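Local coordinates for protein alpha-galactosidase (Lactobacillus brevis, PDB 3MI6) that probably hydrolyses terminal, non-reducing alpha-D-galactose residues from alpha-D-galactosides, as a family 36 glycoside hydrolase, at residues E203-R208 and S643-D648; T240-G245 and T563-P568. One frame throughout, in Å; residues are numbered along the deposited sequence.

Interaction 1: residues E203-R208 and S643-D648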
loop_
_atom_site.group_PDB
_atom_site.type_symbol
_atom_site.label_atom_id
_atom_site.label_comp_id
_atom_site.label_asym_id
_atom_site.label_seq_id
_atom_site.Cartn_x
_atom_site.Cartn_y
_atom_site.Cartn_z
ATOM N N GLU D 203 -2.773 -26.400 -0.630
ATOM C CA GLU D 203 -1.386 -26.203 -0.225
ATOM C C GLU D 203 -0.673 -25.016 -0.889
ATOM O O GLU D 203 -0.916 -24.668 -2.044
ATOM C CB GLU D 203 -0.556 -27.475 -0.480
ATOM C CG GLU D 203 -1.004 -28.709 0.293
ATOM C CD GLU D 203 -2.110 -29.487 -0.403
ATOM O OE1 GLU D 203 -3.017 -28.851 -0.979
ATOM O OE2 GLU D 203 -2.064 -30.742 -0.370
ATOM N N ARG D 204 0.224 -24.405 -0.134
ATOM C CA ARG D 204 1.269 -23.572 -0.708
ATOM C C ARG D 204 0.840 -22.334 -1.493
ATOM O O ARG D 204 1.500 -21.970 -2.456
ATOM C CB ARG D 204 2.226 -24.441 -1.542
ATOM C CG ARG D 204 3.146 -25.288 -0.674
ATOM C CD ARG D 204 4.120 -26.129 -1.469
ATOM N NE ARG D 204 3.421 -27.151 -2.238
ATOM C CZ ARG D 204 2.807 -28.207 -1.698
ATOM N NH1 ARG D 204 2.801 -28.369 -0.373
ATOM N NH2 ARG D 204 2.186 -29.091 -2.480
ATOM N N HIS D 205 -0.225 -21.655 -1.079
ATOM C CA HIS D 205 -0.490 -20.318 -1.635
ATOM C C HIS D 205 0.641 -19.372 -1.201
ATOM O O HIS D 205 1.166 -19.496 -0.092
ATOM C CB HIS D 205 -1.844 -19.771 -1.165
ATOM C CG HIS D 205 -3.023 -20.514 -1.712
ATOM N ND1 HIS D 205 -4.254 -19.920 -1.903
ATOM C CD2 HIS D 205 -3.154 -21.799 -2.132
ATOM C CE1 HIS D 205 -5.096 -20.811 -2.403
ATOM N NE2 HIS D 205 -4.454 -21.959 -2.552
ATOM N N LEU D 206 0.997 -18.423 -2.067
ATOM C CA LEU D 206 2.099 -17.501 -1.810
ATOM C C LEU D 206 1.671 -16.284 -0.962
ATOM O O LEU D 206 0.632 -15.680 -1.201
ATOM C CB LEU D 206 2.685 -17.054 -3.141
ATOM C CG LEU D 206 3.970 -16.224 -3.162
ATOM C CD1 LEU D 206 4.633 -16.444 -4.496
ATOM C CD2 LEU D 206 3.748 -14.726 -2.926
ATOM N N TYR D 207 2.464 -15.950 0.049
ATOM C CA TYR D 207 2.199 -14.777 0.879
ATOM C C TYR D 207 3.458 -13.933 0.891
ATOM O O TYR D 207 4.566 -14.459 0.950
ATOM C CB TYR D 207 1.791 -15.157 2.302
ATOM C CG TYR D 207 0.445 -15.788 2.381
ATOM C CD1 TYR D 207 -0.699 -15.012 2.546
ATOM C CD2 TYR D 207 0.291 -17.165 2.258
ATOM C CE1 TYR D 207 -1.967 -15.598 2.610
ATOM C CE2 TYR D 207 -0.977 -17.757 2.316
ATOM C CZ TYR D 207 -2.097 -16.962 2.496
ATOM O OH TYR D 207 -3.353 -17.538 2.548
ATOM N N ARG D 208 3.296 -12.621 0.795
ATOM C CA ARG D 208 4.446 -11.754 0.591
ATOM C C ARG D 208 4.332 -10.552 1.521
ATOM O O ARG D 208 3.440 -9.733 1.363
ATOM C CB ARG D 208 4.549 -11.339 -0.883
ATOM C CG ARG D 208 5.591 -10.239 -1.145
ATOM C CD ARG D 208 6.049 -10.135 -2.601
ATOM N NE ARG D 208 7.221 -9.271 -2.710
ATOM C CZ ARG D 208 7.988 -9.170 -3.791
ATOM N NH1 ARG D 208 7.739 -9.867 -4.883
ATOM N NH2 ARG D 208 9.028 -8.379 -3.776
ATOM N N SER D 643 0.255 -14.003 -12.563
ATOM C CA SER D 643 0.130 -14.659 -11.256
ATOM C C SER D 643 -1.212 -14.483 -10.568
ATOM O O SER D 643 -1.672 -13.362 -10.406
ATOM C CB SER D 643 1.196 -14.131 -10.314
ATOM O OG SER D 643 0.986 -14.642 -9.016
ATOM N N PRO D 644 -1.829 -15.591 -10.122
ATOM C CA PRO D 644 -3.101 -15.543 -9.397
ATOM C C PRO D 644 -2.909 -14.949 -8.013
ATOM O O PRO D 644 -3.884 -14.793 -7.273
ATOM C CB PRO D 644 -3.450 -17.014 -9.234
ATOM C CG PRO D 644 -2.147 -17.659 -9.140
ATOM C CD PRO D 644 -1.278 -16.953 -10.135
ATOM N N PHE D 645 -1.664 -14.623 -7.666
ATOM C CA PHE D 645 -1.361 -14.056 -6.358
ATOM C C PHE D 645 -1.070 -12.562 -6.413
ATOM O O PHE D 645 -0.762 -11.955 -5.383
ATOM C CB PHE D 645 -0.189 -14.793 -5.717
ATOM C CG PHE D 645 -0.434 -16.251 -5.514
ATOM C CD1 PHE D 645 -1.358 -16.691 -4.580
ATOM C CD2 PHE D 645 0.269 -17.199 -6.247
ATOM C CE1 PHE D 645 -1.575 -18.068 -4.383
ATOM C CE2 PHE D 645 0.053 -18.585 -6.053
ATOM C CZ PHE D 645 -0.864 -19.011 -5.131
ATOM N N VAL D 646 -1.168 -11.978 -7.611
ATOM C CA VAL D 646 -0.863 -10.569 -7.844
ATOM C C VAL D 646 -2.203 -10.083 -8.334
ATOM O O VAL D 646 -2.977 -10.881 -8.905
ATOM C CB VAL D 646 0.353 -10.383 -8.787
ATOM C CG1 VAL D 646 0.457 -8.933 -9.249
ATOM C CG2 VAL D 646 1.639 -10.837 -8.139
ATOM N N GLU D 647 -2.474 -8.787 -8.156
ATOM C CA GLU D 647 -3.615 -8.156 -8.794
ATOM C C GLU D 647 -4.892 -8.868 -8.357
ATOM O O GLU D 647 -4.995 -9.285 -7.222
ATOM C CB GLU D 647 -3.465 -8.217 -10.331
ATOM N N ASP D 648 -5.857 -9.031 -9.256
ATOM C CA ASP D 648 -7.124 -9.652 -8.873
ATOM C C ASP D 648 -7.052 -11.183 -8.909
ATOM O O ASP D 648 -7.969 -11.883 -8.436
ATOM C CB ASP D 648 -8.300 -9.128 -9.719
ATOM C CG ASP D 648 -8.121 -9.382 -11.208
ATOM O OD1 ASP D 648 -7.366 -10.311 -11.593
ATOM O OD2 ASP D 648 -8.744 -8.642 -12.005
#

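Interaction 2: residues T240-G245 and T563-P568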
loop_
_atom_site.group_PDB
_atom_site.type_symbol
_atom_site.label_atom_id
_atom_site.label_comp_id
_atom_site.label_asym_id
_atom_site.label_seq_id
_atom_site.Cartn_x
_atom_site.Cartn_y
_atom_site.Cartn_z
ATOM N N THR D 240 11.562 -6.742 -6.402
ATOM C CA THR D 240 11.802 -7.991 -7.096
ATOM C C THR D 240 10.498 -8.682 -7.516
ATOM O O THR D 240 9.515 -8.695 -6.779
ATOM C CB THR D 240 12.615 -8.934 -6.236
ATOM O OG1 THR D 240 13.882 -8.332 -5.985
ATOM C CG2 THR D 240 12.817 -10.260 -6.957
ATOM N N THR D 241 10.527 -9.241 -8.720
ATOM C CA THR D 241 9.409 -9.956 -9.297
ATOM C C THR D 241 9.909 -11.261 -9.925
ATOM O O THR D 241 11.046 -11.677 -9.707
ATOM C CB THR D 241 8.736 -9.118 -10.393
ATOM O OG1 THR D 241 9.640 -8.976 -11.490
ATOM C CG2 THR D 241 8.387 -7.751 -9.890
ATOM N N ASP D 242 9.063 -11.906 -10.713
ATOM C CA ASP D 242 9.453 -13.132 -11.372
ATOM C C ASP D 242 10.349 -12.821 -12.542
ATOM O O ASP D 242 11.020 -13.718 -13.063
ATOM C CB ASP D 242 8.232 -13.906 -11.844
ATOM C CG ASP D 242 7.653 -14.776 -10.756
ATOM O OD1 ASP D 242 8.426 -15.503 -10.094
ATOM O OD2 ASP D 242 6.424 -14.740 -10.556
ATOM N N GLU D 243 10.384 -11.550 -12.944
ATOM C CA GLU D 243 11.152 -11.160 -14.126
ATOM C C GLU D 243 12.543 -10.541 -13.864
ATOM O O GLU D 243 13.442 -10.698 -14.700
ATOM C CB GLU D 243 10.319 -10.227 -14.998
ATOM C CG GLU D 243 9.059 -10.854 -15.539
ATOM C CD GLU D 243 8.037 -9.801 -15.974
ATOM O OE1 GLU D 243 7.919 -9.577 -17.206
ATOM O OE2 GLU D 243 7.357 -9.198 -15.089
ATOM N N GLN D 244 12.707 -9.855 -12.724
ATOM C CA GLN D 244 13.876 -9.000 -12.446
ATOM C C GLN D 244 14.096 -8.841 -10.945
ATOM O O GLN D 244 13.129 -8.888 -10.177
ATOM C CB GLN D 244 13.654 -7.594 -13.033
ATOM C CG GLN D 244 12.985 -6.569 -12.073
ATOM C CD GLN D 244 12.107 -5.493 -12.811
ATOM O OE1 GLN D 244 11.984 -5.492 -14.060
ATOM N NE2 GLN D 244 11.491 -4.579 -12.024
ATOM N N GLY D 245 15.347 -8.645 -10.519
ATOM C CA GLY D 245 15.624 -8.252 -9.138
ATOM C C GLY D 245 16.164 -9.278 -8.145
ATOM O O GLY D 245 16.060 -10.500 -8.336
ATOM N N THR D 563 3.699 -23.920 -5.805
ATOM C CA THR D 563 4.693 -24.969 -5.667
ATOM C C THR D 563 5.925 -24.705 -6.552
ATOM O O THR D 563 7.061 -24.938 -6.121
ATOM C CB THR D 563 4.079 -26.367 -5.919
ATOM O OG1 THR D 563 3.014 -26.584 -4.984
ATOM C CG2 THR D 563 5.124 -27.459 -5.745
ATOM N N SER D 564 5.709 -24.190 -7.763
ATOM C CA SER D 564 6.805 -23.959 -8.717
ATOM C C SER D 564 7.924 -23.022 -8.238
ATOM O O SER D 564 9.057 -23.115 -8.712
ATOM C CB SER D 564 6.270 -23.476 -10.065
ATOM O OG SER D 564 5.650 -22.211 -9.940
ATOM N N TYR D 565 7.617 -22.124 -7.308
ATOM C CA TYR D 565 8.649 -21.264 -6.737
ATOM C C TYR D 565 9.732 -22.128 -6.094
ATOM O O TYR D 565 10.927 -21.807 -6.130
ATOM C CB TYR D 565 8.050 -20.284 -5.728
ATOM C CG TYR D 565 7.313 -19.139 -6.385
ATOM C CD1 TYR D 565 5.936 -19.193 -6.599
ATOM C CD2 TYR D 565 7.997 -17.987 -6.809
ATOM C CE1 TYR D 565 5.248 -18.115 -7.232
ATOM C CE2 TYR D 565 7.325 -16.916 -7.431
ATOM C CZ TYR D 565 5.950 -16.989 -7.649
ATOM O OH TYR D 565 5.288 -15.936 -8.261
ATOM N N GLY D 566 9.313 -23.252 -5.520
ATOM C CA GLY D 566 10.222 -24.097 -4.789
ATOM C C GLY D 566 10.504 -25.398 -5.491
ATOM O O GLY D 566 11.513 -26.045 -5.214
ATOM N N TYR D 567 9.626 -25.791 -6.403
ATOM C CA TYR D 567 9.731 -27.120 -6.984
ATOM C C TYR D 567 9.322 -27.176 -8.465
ATOM O O TYR D 567 8.248 -26.735 -8.841
ATOM C CB TYR D 567 8.941 -28.122 -6.119
ATOM C CG TYR D 567 9.184 -27.969 -4.617
ATOM C CD1 TYR D 567 10.107 -28.751 -3.959
ATOM C CD2 TYR D 567 8.481 -27.040 -3.867
ATOM C CE1 TYR D 567 10.318 -28.619 -2.598
ATOM C CE2 TYR D 567 8.687 -26.889 -2.524
ATOM C CZ TYR D 567 9.608 -27.675 -1.885
ATOM O OH TYR D 567 9.819 -27.527 -0.523
ATOM N N PRO D 568 10.195 -27.744 -9.305
ATOM C CA PRO D 568 9.976 -27.903 -10.747
ATOM C C PRO D 568 8.829 -28.854 -11.018
ATOM O O PRO D 568 8.572 -29.731 -10.211
ATOM C CB PRO D 568 11.268 -28.545 -11.238
ATOM C CG PRO D 568 12.230 -28.531 -10.056
ATOM C CD PRO D 568 11.418 -28.426 -8.839
#

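Interaction 1: residues E203-R208 and S643-D648
Phe645, in a type I beta turn running from Ser643 to Val646, lays its ring against His205 and Leu206 on an outermost strand (205-210) of the nine-stranded antiparallel sheet in the N-terminal region. The turn belongs to the loop between strands 637-640 and 651-657 of the C-terminal sheet, so the contact bridges two beta regions at the protein surface. No hydrogen bond joins the segments; the evidence is ring geometry. Phe645 CG stands beside its own backbone N and anti to the carbonyl carbon (chi1 -60°), which carries the ring across to the strand. Leu206 CB lies 4.0 Å from the centroid of the Phe645 ring and only 14° off its normal, a CH-pi contact. The same face also meets backbone, with Leu206 N 3.5 Å from Phe645 CE1. Pro644 CG lies over the opposite face, towards the rim, and thus the ring is sandwiched between strand and turn. Phe645 turns its edge to the face of His205 in an offset edge-to-face pair, with centroids 5.7 Å apart and planes at 63°. The turn carries its own bracing: Val646 N bonds to Ser643 O, and in an ST turn Phe645 N donates to Ser643 OG at 3.0 Å.

Interaction 2: residues T240-G245 and T563-P568
Asp242 and Tyr565 carry this contact alone, contributing nearly equal shares of the 80 Å² buried between the segments. Their alpha carbons, the nearest pair across the segments, are still 9.4 Å apart, which shows that side chains span the gap. Tyr565 OH donates a weak hydrogen bond to Asp242 OD2 at 2.8 Å. The other carboxylate oxygen, Asp242 OD1, approaches the ring obliquely and comes within 3.2 Å of Tyr565 CE2. The two side chains cross at about a right angle, although the carboxylate and ring planes differ by only 28°. With Tyr565 CG beside its own backbone N and opposite the carbonyl carbon (chi1 -76°), the phenol reaches from the helix to the loop.

The stronger polar partner of Asp242 is Arg640, whose NE forms a salt bridge with OD1; Arg640 also makes a cation-pi contact with the Tyr565 ring. The carboxylate therefore has a separate partner for each oxygen, and the arginine charge probably helps stabilise its ionised form. Replacing Tyr565 with a phenylalanine would probably leave Asp242 OD2 without its phenolic donor and make the carboxylate depend more heavily on Arg640.

On the loop side, Thr241 OG1 accepts from Glu243 N at 3.0 Å and, weakly, from Gln244 N, while Thr241 N bonds to Gln244 O. Asp242 is thus the middle residue of an ST turn (Thr241 to Glu243) that meets the C-terminal part of helix 553-566, joining a loop of the N-terminal beta region to a helix of the catalytic beta/alpha barrel.

From the N terminus, the chain passes strand 205-210 and then the 240-245 loop before entering the barrel. Segment 563-568, near the end of helix 553-566, returns to that loop and closes interaction 2; the later 643-648 turn returns to the strand and closes interaction 1. Interaction 2 is thus nested inside the larger loop closed by interaction 1. Their centres lie 12 Å apart, and they meet directly: Arg204 NE is 2.8 Å from Thr563 OG1, Arg208 NH1 is 2.9 Å from Thr240 O, both probable hydrogen bonds, and Leu206 packs on Tyr565. Together they connect the N-terminal sheet with both the barrel and the C-terminal sheet.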